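Local coordinates for protein TlmII (Streptoalloteichus hindustanus, PDB 4HVM) that takes part in tallysomycin biosynthesis as a condensation-domain protein of nonribosomal peptide synthesis and may, like its family, bind phosphopantetheine, at residues R197-L202 against A355-A360; M245-A250 against D316-T321; L275-E280 against F302-T307. One frame throughout, in Å; residues are numbered along the deposited sequence.

Contact 1: R197-L202 against A355-A360; sequences RRLPAL and ARWDVA. With SO4 (sulfate ion), chain E.
Leu202 and Arg356 are the closest backbone neighbours, 6.6 Å apart at their CA atoms, where the chain leaving helix 185-198 meets the loop ahead of strand 359-361. Arg356 does the polar work. Its chain bends at chi2 (-71°) and again at chi3, which turns the guanidinium edge-on to the carbonyl of Leu202. Arg356 NH2 bonds to Leu202 O at 2.7 Å, in the carbonyl plane, and Arg356 NE reaches that oxygen at 3.1 Å from above the plane. With an alanine in place of Arg356, Leu202 O would probably lose both of these donors and the turn ending at Leu202 would be less tightly held. Beside this grip, Leu202 CD2 meets the edge of the Trp357 indole, 3.6 Å from CE3, while Leu199 CD2 approaches Trp357 CZ3 obliquely at 4.0 Å. At the far end, Arg198 holds a sulfate, probably from the crystallisation liquor: NH2 reaches O3 at 2.6 Å and NH1 reaches O4 at 2.8 Å. Arg197 lays one guanidinium face toward sulfate O1. Trp357 NE1 bonds to Tyr335 OH, helix 335-344 packs against Leu199 and Trp357, and Tyr276 of strand 274-282 touches both Leu202 and Trp357.

Contact 2: M245-A250 against D316-T321; sequences MAALTA and DLMSRT
Ala247 packs against a flat group of the backbone, the Leu317 carbonyl, with its CB 3.9 Å from Leu317 O; no ring or guanidinium takes part. Thr321 N and Thr321 OG1 reach that oxygen from opposite faces of the carbonyl plane, and both of these bonds lie within helix 314-330. The contact is a helix-helix crossing on the sheet of what is, by family, a CoA-dependent acyltransferase fold. The two short segments pass 8.9 Å apart at their axes, with 113° between their directions, and the closest CA pair is Ala247 with Thr321. Helix 241-255 presents two alanines here, and no hydrogen bond crosses: the contact is made by methyls, the Thr321 hydroxyl, selenium and two backbone carbonyl oxygens. Ala246 CB lies 4.1 Å from Thr321 CG2, the methyl branch that stands anti to the threonine nitrogen. Leu317 brings CD2 to 4.1 Å from Ala247 O. Selenomethionine Met318 comes in from the flank, its chain bent at chi2 and chi3 so that SE sits 4.1 Å from Ala247 CB. Phe302 of strand 297-305 touches both Ala246 and Thr321, and Leu465 touches Leu248 and Leu317. The hydroxyl of Thr321 lies against Ala247, with OG1 3.3 Å from CB, and it donates to Leu317 O at 2.6 Å.

Contact 3: L275-E280 against F302-T307; sequences LYLSTE and FGVDLT
Leu275, Tyr276 and Leu277 pair with Val304, Gly303 and Phe302 in an antiparallel ladder. Leu275 and Val304 form a hydrogen-bonded pair, with Leu275 N 3.0 Å from Val304 O and Val304 N 2.8 Å from Leu275 O. Leu277 and Phe302 form the next one: Leu277 N meets Phe302 O almost in line with its C=O bond, and Phe302 N returns to Leu277 O at 3.2 Å. Between them lies the non-hydrogen-bonded pair of Tyr276 and Gly303. Here the tyrosine ring lies flat over the glycine, whose CA sits 3.6 Å from the ring centroid, 16° off its normal, in a CH-pi contact. Having no side chain, Gly303 leaves its backbone bare to that face. Strand 297-305 is one of the two edge strands of a mixed six-stranded sheet; its partner 274-282 continues inward to strand 359-361, and a connection with a short helix joins the pair. Tyr276 also touches Pro203. The other side of the pair looks toward helices 241-255 and 314-330. There Leu277 CB lies over one face of the Phe302 ring, 4.1 Å from CZ, and Phe325 meets that ring edge-to-face. Thr279 CG2 comes to 3.5 Å from Phe302 CE1, while its OG1 bonds to Val361 O. Past the strand end, Leu306 CD1 rests 3.8 Å from Leu275 CB.

How the contacts relate
Contact 3 sits between the other two, its centre about 9 Å from that of contact 1 and 8 Å from that of contact 2. The strand pair supplies backbone bonding. On one side of it helices 241-255 and 314-330 cross in contact 2, which is buried and made by packing alone; Phe302 and Leu277 meet them there. On the other side Tyr276 reaches contact 1, which combines a buried leucine-tryptophan cluster with arginines that are at least partly exposed and therefore carries charged chemistry that contact 2 lacks. Strand 359-361 ties in too: Val359 O lies 2.7 Å from Ser278 N, a probable hydrogen bond, and the Val359 side chain packs on Thr249.

Contact 1: R197-L202 against A355-A360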
ATOM      1  N   ARG A 197     -17.814  20.630  -5.188  1.00 27.82           N
ATOM      2  CA  ARG A 197     -18.003  21.822  -4.371  1.00 30.67           C
ATOM      3  C   ARG A 197     -16.793  22.108  -3.482  1.00 32.21           C
ATOM      4  O   ARG A 197     -16.534  23.258  -3.127  1.00 39.03           O
ATOM      5  CB  ARG A 197     -19.273  21.678  -3.524  1.00 39.75           C
ATOM      6  CG  ARG A 197     -19.521  22.824  -2.554  1.00 55.58           C
ATOM      7  CD  ARG A 197     -20.727  22.562  -1.657  1.00 67.01           C
ATOM      8  NE  ARG A 197     -21.972  23.077  -2.220  1.00 71.45           N
ATOM      9  CZ  ARG A 197     -22.808  22.367  -2.972  1.00 71.92           C
ATOM     10  NH1 ARG A 197     -22.534  21.101  -3.261  1.00 75.24           N
ATOM     11  NH2 ARG A 197     -23.919  22.925  -3.437  1.00 67.25           N
ATOM     12  N   ARG A 198     -16.043  21.065  -3.141  1.00 26.59           N
ATOM     13  CA  ARG A 198     -14.959  21.195  -2.167  1.00 28.26           C
ATOM     14  C   ARG A 198     -13.554  21.301  -2.763  1.00 32.05           C
ATOM     15  O   ARG A 198     -12.686  21.959  -2.191  1.00 34.85           O
ATOM     16  CB  ARG A 198     -15.030  20.059  -1.147  1.00 18.15           C
ATOM     17  CG  ARG A 198     -16.120  20.274  -0.113  1.00 22.86           C
ATOM     18  CD  ARG A 198     -16.443  19.010   0.654  1.00 28.84           C
ATOM     19  NE  ARG A 198     -17.550  19.217   1.583  1.00 31.63           N
ATOM     20  CZ  ARG A 198     -18.830  19.250   1.227  1.00 33.27           C
ATOM     21  NH1 ARG A 198     -19.768  19.443   2.145  1.00 41.92           N
ATOM     22  NH2 ARG A 198     -19.176  19.089  -0.045  1.00 25.65           N
ATOM     23  N   LEU A 199     -13.337  20.655  -3.904  1.00 26.14           N
ATOM     24  CA  LEU A 199     -12.036  20.694  -4.579  1.00 23.81           C
ATOM     25  C   LEU A 199     -11.462  22.097  -4.856  1.00 28.41           C
ATOM     26  O   LEU A 199     -10.267  22.316  -4.654  1.00 37.61           O
ATOM     27  CB  LEU A 199     -12.056  19.855  -5.863  1.00 19.24           C
ATOM     28  CG  LEU A 199     -11.974  18.338  -5.686  1.00 22.89           C
ATOM     29  CD1 LEU A 199     -12.034  17.625  -7.029  1.00 20.21           C
ATOM     30  CD2 LEU A 199     -10.712  17.950  -4.927  1.00 22.30           C
ATOM     31  N   PRO A 200     -12.295  23.047  -5.328  1.00 25.13           N
ATOM     32  CA  PRO A 200     -11.725  24.380  -5.562  1.00 26.68           C
ATOM     33  C   PRO A 200     -11.294  25.092  -4.280  1.00 30.11           C
ATOM     34  O   PRO A 200     -10.442  25.978  -4.337  1.00 39.18           O
ATOM     35  CB  PRO A 200     -12.884  25.145  -6.210  1.00 24.29           C
ATOM     36  CG  PRO A 200     -13.748  24.097  -6.806  1.00 23.54           C
ATOM     37  CD  PRO A 200     -13.672  22.954  -5.848  1.00 21.77           C
ATOM     38  N   ALA A 201     -11.873  24.711  -3.147  1.00 26.10           N
ATOM     39  CA  ALA A 201     -11.600  25.395  -1.887  1.00 31.01           C
ATOM     40  C   ALA A 201     -10.356  24.862  -1.180  1.00 35.24           C
ATOM     41  O   ALA A 201      -9.930  25.412  -0.166  1.00 37.65           O
ATOM     42  CB  ALA A 201     -12.809  25.308  -0.971  1.00 32.70           C
ATOM     43  N   LEU A 202      -9.778  23.791  -1.713  1.00 34.66           N
ATOM     44  CA  LEU A 202      -8.569  23.214  -1.136  1.00 32.48           C
ATOM     45  C   LEU A 202      -7.426  24.224  -1.141  1.00 39.44           C
ATOM     46  O   LEU A 202      -7.107  24.799  -2.182  1.00 49.11           O
ATOM     47  CB  LEU A 202      -8.155  21.954  -1.898  1.00 25.65           C
ATOM     48  CG  LEU A 202      -8.509  20.600  -1.282  1.00 20.96           C
ATOM     49  CD1 LEU A 202      -9.997  20.483  -1.026  1.00 17.44           C
ATOM     50  CD2 LEU A 202      -8.038  19.464  -2.173  1.00 22.85           C
ATOM     51  N   ALA A 355      -0.701  17.715  -5.478  1.00 22.14           N
ATOM     52  CA  ALA A 355      -0.112  18.942  -4.947  1.00 22.90           C
ATOM     53  C   ALA A 355      -0.940  19.556  -3.822  1.00 27.18           C
ATOM     54  O   ALA A 355      -0.400  20.216  -2.934  1.00 31.01           O
ATOM     55  CB  ALA A 355       0.091  19.952  -6.062  1.00 21.43           C
ATOM     56  N   ARG A 356      -2.251  19.334  -3.864  1.00 20.61           N
ATOM     57  CA  ARG A 356      -3.162  19.923  -2.886  1.00 20.84           C
ATOM     58  C   ARG A 356      -3.435  18.978  -1.718  1.00 24.23           C
ATOM     59  O   ARG A 356      -4.136  19.333  -0.771  1.00 28.31           O
ATOM     60  CB  ARG A 356      -4.475  20.332  -3.555  1.00 30.72           C
ATOM     61  CG  ARG A 356      -4.295  21.267  -4.743  1.00 37.72           C
ATOM     62  CD  ARG A 356      -3.866  22.669  -4.324  1.00 44.88           C
ATOM     63  NE  ARG A 356      -5.018  23.552  -4.157  1.00 56.98           N
ATOM     64  CZ  ARG A 356      -5.530  24.315  -5.119  1.00 63.36           C
ATOM     65  NH1 ARG A 356      -4.989  24.326  -6.331  1.00 59.26           N
ATOM     66  NH2 ARG A 356      -6.587  25.075  -4.866  1.00 71.49           N
ATOM     67  N   TRP A 357      -2.888  17.770  -1.801  1.00 20.38           N
ATOM     68  CA  TRP A 357      -2.899  16.833  -0.680  1.00 18.73           C
ATOM     69  C   TRP A 357      -1.572  16.083  -0.626  1.00 28.36           C
ATOM     70  O   TRP A 357      -1.530  14.856  -0.690  1.00 17.70           O
ATOM     71  CB  TRP A 357      -4.091  15.865  -0.758  1.00 18.54           C
ATOM     72  CG  TRP A 357      -4.300  15.196  -2.093  1.00 24.09           C
ATOM     73  CD1 TRP A 357      -3.636  14.106  -2.579  1.00 24.31           C
ATOM     74  CD2 TRP A 357      -5.258  15.558  -3.096  1.00 19.16           C
ATOM     75  NE1 TRP A 357      -4.109  13.777  -3.825  1.00 24.52           N
ATOM     76  CE2 TRP A 357      -5.105  14.653  -4.165  1.00 29.86           C
ATOM     77  CE3 TRP A 357      -6.224  16.562  -3.196  1.00 19.90           C
ATOM     78  CZ2 TRP A 357      -5.884  14.724  -5.320  1.00 19.67           C
ATOM     79  CZ3 TRP A 357      -6.996  16.631  -4.343  1.00 21.17           C
ATOM     80  CH2 TRP A 357      -6.821  15.718  -5.388  1.00 22.87           C
ATOM     81  N   ASP A 358      -0.490  16.845  -0.486  1.00 28.80           N
ATOM     82  CA  ASP A 358       0.869  16.327  -0.656  1.00 27.58           C
ATOM     83  C   ASP A 358       1.451  15.613   0.565  1.00 27.87           C
ATOM     84  O   ASP A 358       2.670  15.490   0.697  1.00 25.59           O
ATOM     85  CB  ASP A 358       1.811  17.452  -1.098  1.00 27.25           C
ATOM     86  CG  ASP A 358       1.879  18.578  -0.089  1.00 33.95           C
ATOM     87  OD1 ASP A 358       0.992  18.629   0.788  1.00 39.87           O
ATOM     88  OD2 ASP A 358       2.808  19.411  -0.171  1.00 37.51           O
ATOM     89  N   VAL A 359       0.586  15.139   1.453  1.00 17.53           N
ATOM     90  CA  VAL A 359       1.030  14.319   2.571  1.00 17.22           C
ATOM     91  C   VAL A 359       0.366  12.951   2.504  1.00 21.09           C
ATOM     92  O   VAL A 359      -0.859  12.843   2.568  1.00 24.66           O
ATOM     93  CB  VAL A 359       0.708  14.972   3.925  1.00 24.36           C
ATOM     94  CG1 VAL A 359       1.164  14.074   5.062  1.00 17.37           C
ATOM     95  CG2 VAL A 359       1.361  16.343   4.021  1.00 18.15           C
ATOM     96  N   ALA A 360       1.176  11.908   2.367  1.00 23.02           N
ATOM     97  CA  ALA A 360       0.652  10.553   2.249  1.00 16.11           C
ATOM     98  C   ALA A 360       1.020   9.701   3.454  1.00 16.02           C
ATOM     99  O   ALA A 360       2.188   9.600   3.819  1.00 36.40           O
ATOM    100  CB  ALA A 360       1.149   9.900   0.968  1.00 15.93           C
TER
HETATM  101  S   SO4 E 501     -22.946  19.469   0.668  1.00 76.93           S
HETATM  102  O1  SO4 E 501     -23.367  20.859   0.520  1.00 82.02           O
HETATM  103  O2  SO4 E 501     -24.028  18.559   0.293  1.00 74.20           O
HETATM  104  O3  SO4 E 501     -21.807  19.235  -0.215  1.00 80.82           O
HETATM  105  O4  SO4 E 501     -22.576  19.234   2.063  1.00 67.30           O

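Contact 2: M245-A250 against D316-T321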
HETATM    1  N   MSE A 245      -1.024   8.058  13.129  1.00 27.28           N
HETATM    2  CA  MSE A 245       0.037   8.639  12.313  1.00 28.81           C
HETATM    3  C   MSE A 245      -0.414   9.921  11.632  1.00 29.29           C
HETATM    4  O   MSE A 245       0.275  10.937  11.687  1.00 24.98           O
HETATM    5  CB  MSE A 245       0.504   7.644  11.253  1.00 35.94           C
HETATM    6  CG  MSE A 245       1.415   6.560  11.780  1.00 40.57           C
HETATM    7 SE   MSE A 245       3.100   7.294  12.417  0.70 64.33          SE
HETATM    8  CE  MSE A 245       2.715   7.384  14.330  1.00 18.65           C
ATOM      9  N   ALA A 246      -1.570   9.863  10.980  1.00 26.78           N
ATOM     10  CA  ALA A 246      -2.110  11.013  10.267  1.00 26.16           C
ATOM     11  C   ALA A 246      -2.350  12.199  11.197  1.00 25.32           C
ATOM     12  O   ALA A 246      -2.136  13.349  10.811  1.00 27.18           O
ATOM     13  CB  ALA A 246      -3.394  10.632   9.551  1.00 29.62           C
ATOM     14  N   ALA A 247      -2.785  11.914  12.420  1.00 22.97           N
ATOM     15  CA  ALA A 247      -3.044  12.960  13.399  1.00 18.95           C
ATOM     16  C   ALA A 247      -1.749  13.616  13.854  1.00 22.37           C
ATOM     17  O   ALA A 247      -1.660  14.840  13.945  1.00 21.25           O
ATOM     18  CB  ALA A 247      -3.797  12.392  14.593  1.00 21.64           C
ATOM     19  N   LEU A 248      -0.745  12.791  14.136  1.00 18.83           N
ATOM     20  CA  LEU A 248       0.528  13.283  14.650  1.00 25.22           C
ATOM     21  C   LEU A 248       1.379  13.940  13.568  1.00 25.88           C
ATOM     22  O   LEU A 248       2.099  14.899  13.842  1.00 27.83           O
ATOM     23  CB  LEU A 248       1.306  12.160  15.342  1.00 18.76           C
ATOM     24  CG  LEU A 248       0.749  11.706  16.695  1.00 26.35           C
ATOM     25  CD1 LEU A 248       1.570  10.562  17.260  1.00 27.50           C
ATOM     26  CD2 LEU A 248       0.693  12.869  17.676  1.00 18.82           C
ATOM     27  N   THR A 249       1.290  13.427  12.343  1.00 25.14           N
ATOM     28  CA  THR A 249       1.996  14.022  11.214  1.00 22.76           C
ATOM     29  C   THR A 249       1.418  15.397  10.907  1.00 27.31           C
ATOM     30  O   THR A 249       2.158  16.355  10.677  1.00 37.54           O
ATOM     31  CB  THR A 249       1.909  13.143   9.953  1.00 20.45           C
ATOM     32  OG1 THR A 249       2.521  11.872  10.204  1.00 23.68           O
ATOM     33  CG2 THR A 249       2.613  13.813   8.790  1.00 21.29           C
ATOM     34  N   ALA A 250       0.091  15.486  10.911  1.00 20.82           N
ATOM     35  CA  ALA A 250      -0.596  16.753  10.697  1.00 22.61           C
ATOM     36  C   ALA A 250      -0.265  17.730  11.813  1.00 21.00           C
ATOM     37  O   ALA A 250      -0.145  18.929  11.580  1.00 28.45           O
ATOM     38  CB  ALA A 250      -2.098  16.542  10.614  1.00 20.53           C
ATOM     39  N   ASP A 316      -7.296  15.994  21.039  1.00 21.14           N
ATOM     40  CA  ASP A 316      -7.718  17.133  20.230  1.00 24.59           C
ATOM     41  C   ASP A 316      -7.498  16.872  18.743  1.00 22.86           C
ATOM     42  O   ASP A 316      -8.399  17.065  17.932  1.00 32.84           O
ATOM     43  CB  ASP A 316      -6.980  18.406  20.654  1.00 33.72           C
ATOM     44  CG  ASP A 316      -7.486  18.966  21.971  1.00 46.16           C
ATOM     45  OD1 ASP A 316      -8.703  18.865  22.235  1.00 55.55           O
ATOM     46  OD2 ASP A 316      -6.668  19.509  22.742  1.00 45.63           O
ATOM     47  N   LEU A 317      -6.296  16.425  18.397  1.00 21.03           N
ATOM     48  CA  LEU A 317      -5.941  16.182  17.007  1.00 19.03           C
ATOM     49  C   LEU A 317      -6.568  14.901  16.476  1.00 19.51           C
ATOM     50  O   LEU A 317      -6.854  14.796  15.284  1.00 23.38           O
ATOM     51  CB  LEU A 317      -4.423  16.137  16.851  1.00 14.16           C
ATOM     52  CG  LEU A 317      -3.745  17.492  17.028  1.00 20.42           C
ATOM     53  CD1 LEU A 317      -2.517  17.353  17.893  1.00 31.17           C
ATOM     54  CD2 LEU A 317      -3.388  18.093  15.681  1.00 17.63           C
HETATM   55  N   MSE A 318      -6.779  13.932  17.361  1.00 19.15           N
HETATM   56  CA  MSE A 318      -7.421  12.679  16.980  1.00 12.11           C
HETATM   57  C   MSE A 318      -8.865  12.953  16.594  1.00 15.81           C
HETATM   58  O   MSE A 318      -9.382  12.395  15.629  1.00 23.80           O
HETATM   59  CB  MSE A 318      -7.369  11.679  18.138  1.00 29.50           C
HETATM   60  CG  MSE A 318      -7.517  10.226  17.729  1.00 35.89           C
HETATM   61 SE   MSE A 318      -6.132   9.659  16.491  0.72 38.21          SE
HETATM   62  CE  MSE A 318      -7.253   9.444  14.913  1.00 45.87           C
ATOM     63  N   SER A 319      -9.507  13.828  17.355  1.00 16.05           N
ATOM     64  CA  SER A 319     -10.891  14.201  17.107  1.00 18.47           C
ATOM     65  C   SER A 319     -11.068  14.861  15.740  1.00 23.96           C
ATOM     66  O   SER A 319     -12.005  14.557  14.999  1.00 21.68           O
ATOM     67  CB  SER A 319     -11.365  15.149  18.204  1.00 24.39           C
ATOM     68  OG  SER A 319     -12.588  15.755  17.852  1.00 39.92           O
ATOM     69  N   ARG A 320     -10.151  15.764  15.411  1.00 26.22           N
ATOM     70  CA  ARG A 320     -10.235  16.524  14.174  1.00 22.28           C
ATOM     71  C   ARG A 320      -9.795  15.698  12.964  1.00 22.72           C
ATOM     72  O   ARG A 320     -10.290  15.900  11.854  1.00 19.40           O
ATOM     73  CB  ARG A 320      -9.419  17.812  14.300  1.00 12.58           C
ATOM     74  CG  ARG A 320      -9.765  18.601  15.555  1.00 26.59           C
ATOM     75  CD  ARG A 320      -9.157  19.983  15.561  1.00 22.29           C
ATOM     76  NE  ARG A 320      -9.644  20.787  16.678  1.00 29.13           N
ATOM     77  CZ  ARG A 320      -9.650  22.115  16.703  1.00 45.68           C
ATOM     78  NH1 ARG A 320     -10.114  22.753  17.768  1.00 54.68           N
ATOM     79  NH2 ARG A 320      -9.200  22.808  15.665  1.00 46.86           N
ATOM     80  N   THR A 321      -8.875  14.764  13.183  1.00 22.58           N
ATOM     81  CA  THR A 321      -8.423  13.867  12.125  1.00 16.02           C
ATOM     82  C   THR A 321      -9.521  12.880  11.757  1.00 18.70           C
ATOM     83  O   THR A 321      -9.778  12.621  10.580  1.00 19.23           O
ATOM     84  CB  THR A 321      -7.188  13.069  12.570  1.00 16.90           C
ATOM     85  OG1 THR A 321      -6.134  13.973  12.919  1.00 27.29           O
ATOM     86  CG2 THR A 321      -6.715  12.142  11.460  1.00  9.23           C
TER

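Contact 3: L275-E280 against F302-T307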
ATOM      1  N   LEU A 275      -5.276  21.202   6.817  1.00 19.75           N
ATOM      2  CA  LEU A 275      -4.242  20.463   6.103  1.00 21.93           C
ATOM      3  C   LEU A 275      -4.826  19.186   5.499  1.00 25.24           C
ATOM      4  O   LEU A 275      -5.529  18.436   6.180  1.00 33.85           O
ATOM      5  CB  LEU A 275      -3.100  20.118   7.058  1.00 13.82           C
ATOM      6  CG  LEU A 275      -1.932  19.308   6.495  1.00 14.52           C
ATOM      7  CD1 LEU A 275      -1.083  20.153   5.557  1.00 14.85           C
ATOM      8  CD2 LEU A 275      -1.090  18.733   7.620  1.00 21.15           C
ATOM      9  N   TYR A 276      -4.534  18.934   4.227  1.00 18.60           N
ATOM     10  CA  TYR A 276      -5.105  17.775   3.538  1.00 11.68           C
ATOM     11  C   TYR A 276      -4.114  16.641   3.311  1.00 14.36           C
ATOM     12  O   TYR A 276      -3.022  16.846   2.786  1.00 25.67           O
ATOM     13  CB  TYR A 276      -5.752  18.195   2.219  1.00 17.52           C
ATOM     14  CG  TYR A 276      -7.129  18.771   2.416  1.00 23.47           C
ATOM     15  CD1 TYR A 276      -7.298  20.083   2.839  1.00 22.11           C
ATOM     16  CD2 TYR A 276      -8.261  18.000   2.195  1.00 25.57           C
ATOM     17  CE1 TYR A 276      -8.560  20.615   3.028  1.00 26.57           C
ATOM     18  CE2 TYR A 276      -9.524  18.518   2.379  1.00 29.40           C
ATOM     19  CZ  TYR A 276      -9.671  19.825   2.796  1.00 28.31           C
ATOM     20  OH  TYR A 276     -10.936  20.333   2.978  1.00 21.54           O
ATOM     21  N   LEU A 277      -4.518  15.439   3.705  1.00 15.74           N
ATOM     22  CA  LEU A 277      -3.660  14.265   3.634  1.00 15.88           C
ATOM     23  C   LEU A 277      -4.243  13.200   2.713  1.00 16.46           C
ATOM     24  O   LEU A 277      -5.357  13.338   2.210  1.00 18.76           O
ATOM     25  CB  LEU A 277      -3.451  13.664   5.026  1.00  9.40           C
ATOM     26  CG  LEU A 277      -2.581  14.372   6.065  1.00 31.50           C
ATOM     27  CD1 LEU A 277      -3.207  15.662   6.587  1.00 31.64           C
ATOM     28  CD2 LEU A 277      -2.288  13.428   7.220  1.00 35.07           C
ATOM     29  N   SER A 278      -3.485  12.131   2.509  1.00  8.97           N
ATOM     30  CA  SER A 278      -3.954  10.995   1.731  1.00  8.61           C
ATOM     31  C   SER A 278      -3.600   9.692   2.439  1.00 21.80           C
ATOM     32  O   SER A 278      -2.478   9.522   2.913  1.00 26.99           O
ATOM     33  CB  SER A 278      -3.340  11.011   0.331  1.00 18.52           C
ATOM     34  OG  SER A 278      -3.648   9.820  -0.372  1.00 25.18           O
ATOM     35  N   THR A 279      -4.559   8.777   2.515  1.00 12.51           N
ATOM     36  CA  THR A 279      -4.302   7.462   3.091  1.00 14.39           C
ATOM     37  C   THR A 279      -5.091   6.395   2.347  1.00 19.63           C
ATOM     38  O   THR A 279      -6.049   6.706   1.641  1.00 21.19           O
ATOM     39  CB  THR A 279      -4.653   7.417   4.592  1.00 19.17           C
ATOM     40  OG1 THR A 279      -4.211   6.176   5.157  1.00 27.89           O
ATOM     41  CG2 THR A 279      -6.152   7.565   4.800  1.00 22.59           C
ATOM     42  N   GLU A 280      -4.693   5.137   2.508  1.00 24.34           N
ATOM     43  CA  GLU A 280      -5.382   4.040   1.836  1.00 26.08           C
ATOM     44  C   GLU A 280      -6.529   3.483   2.672  1.00 26.44           C
ATOM     45  O   GLU A 280      -6.569   3.655   3.890  1.00 30.10           O
ATOM     46  CB  GLU A 280      -4.404   2.922   1.469  1.00 27.64           C
ATOM     47  CG  GLU A 280      -3.465   3.273   0.330  1.00 37.31           C
ATOM     48  CD  GLU A 280      -2.043   3.499   0.795  1.00 54.77           C
ATOM     49  OE1 GLU A 280      -1.523   2.647   1.548  1.00 63.43           O
ATOM     50  OE2 GLU A 280      -1.448   4.527   0.405  1.00 61.80           O
ATOM     51  N   PHE A 302      -8.560  13.426   2.728  1.00 13.00           N
ATOM     52  CA  PHE A 302      -9.299  14.057   3.820  1.00 17.93           C
ATOM     53  C   PHE A 302      -8.515  15.214   4.421  1.00 17.71           C
ATOM     54  O   PHE A 302      -7.292  15.269   4.306  1.00 21.36           O
ATOM     55  CB  PHE A 302      -9.649  13.036   4.908  1.00 16.34           C
ATOM     56  CG  PHE A 302      -8.456  12.467   5.620  1.00 10.93           C
ATOM     57  CD1 PHE A 302      -7.702  11.460   5.043  1.00 10.89           C
ATOM     58  CD2 PHE A 302      -8.099  12.928   6.876  1.00 12.01           C
ATOM     59  CE1 PHE A 302      -6.607  10.938   5.699  1.00 14.59           C
ATOM     60  CE2 PHE A 302      -7.010  12.406   7.536  1.00 12.18           C
ATOM     61  CZ  PHE A 302      -6.263  11.410   6.948  1.00 16.63           C
ATOM     62  N   GLY A 303      -9.227  16.134   5.065  1.00 12.88           N
ATOM     63  CA  GLY A 303      -8.600  17.301   5.652  1.00 14.15           C
ATOM     64  C   GLY A 303      -8.726  17.372   7.162  1.00 19.60           C
ATOM     65  O   GLY A 303      -9.794  17.127   7.721  1.00 20.38           O
ATOM     66  N   VAL A 304      -7.624  17.708   7.823  1.00 20.55           N
ATOM     67  CA  VAL A 304      -7.624  17.932   9.261  1.00 11.36           C
ATOM     68  C   VAL A 304      -7.740  19.430   9.538  1.00 26.31           C
ATOM     69  O   VAL A 304      -6.890  20.215   9.115  1.00 24.57           O
ATOM     70  CB  VAL A 304      -6.339  17.385   9.909  1.00 11.32           C
ATOM     71  CG1 VAL A 304      -6.402  17.530  11.415  1.00 13.84           C
ATOM     72  CG2 VAL A 304      -6.133  15.930   9.527  1.00 10.41           C
ATOM     73  N   ASP A 305      -8.799  19.824  10.236  1.00 25.39           N
ATOM     74  CA  ASP A 305      -9.013  21.229  10.561  1.00 27.76           C
ATOM     75  C   ASP A 305      -8.207  21.626  11.789  1.00 26.50           C
ATOM     76  O   ASP A 305      -8.500  21.192  12.898  1.00 21.43           O
ATOM     77  CB  ASP A 305     -10.499  21.502  10.788  1.00 33.65           C
ATOM     78  CG  ASP A 305     -10.804  22.979  10.940  1.00 39.34           C
ATOM     79  OD1 ASP A 305      -9.933  23.813  10.605  1.00 42.66           O
ATOM     80  OD2 ASP A 305     -11.924  23.300  11.393  1.00 39.55           O
ATOM     81  N   LEU A 306      -7.198  22.464  11.584  1.00 28.60           N
ATOM     82  CA  LEU A 306      -6.269  22.831  12.648  1.00 29.64           C
ATOM     83  C   LEU A 306      -6.529  24.238  13.178  1.00 37.80           C
ATOM     84  O   LEU A 306      -5.675  24.818  13.853  1.00 45.30           O
ATOM     85  CB  LEU A 306      -4.839  22.761  12.114  1.00 28.40           C
ATOM     86  CG  LEU A 306      -4.451  21.513  11.317  1.00 26.25           C
ATOM     87  CD1 LEU A 306      -3.268  21.822  10.416  1.00 21.76           C
ATOM     88  CD2 LEU A 306      -4.122  20.361  12.253  1.00 27.78           C
ATOM     89  N   THR A 307      -7.711  24.773  12.887  1.00 32.93           N
ATOM     90  CA  THR A 307      -7.995  26.199  13.068  1.00 33.08           C
ATOM     91  C   THR A 307      -7.742  26.784  14.462  1.00 41.96           C
ATOM     92  O   THR A 307      -6.931  27.697  14.615  1.00 53.89           O
ATOM     93  CB  THR A 307      -9.428  26.550  12.630  1.00 29.75           C
ATOM     94  OG1 THR A 307      -9.582  26.268  11.233  1.00 33.14           O
ATOM     95  CG2 THR A 307      -9.706  28.024  12.871  1.00 30.16           C
TER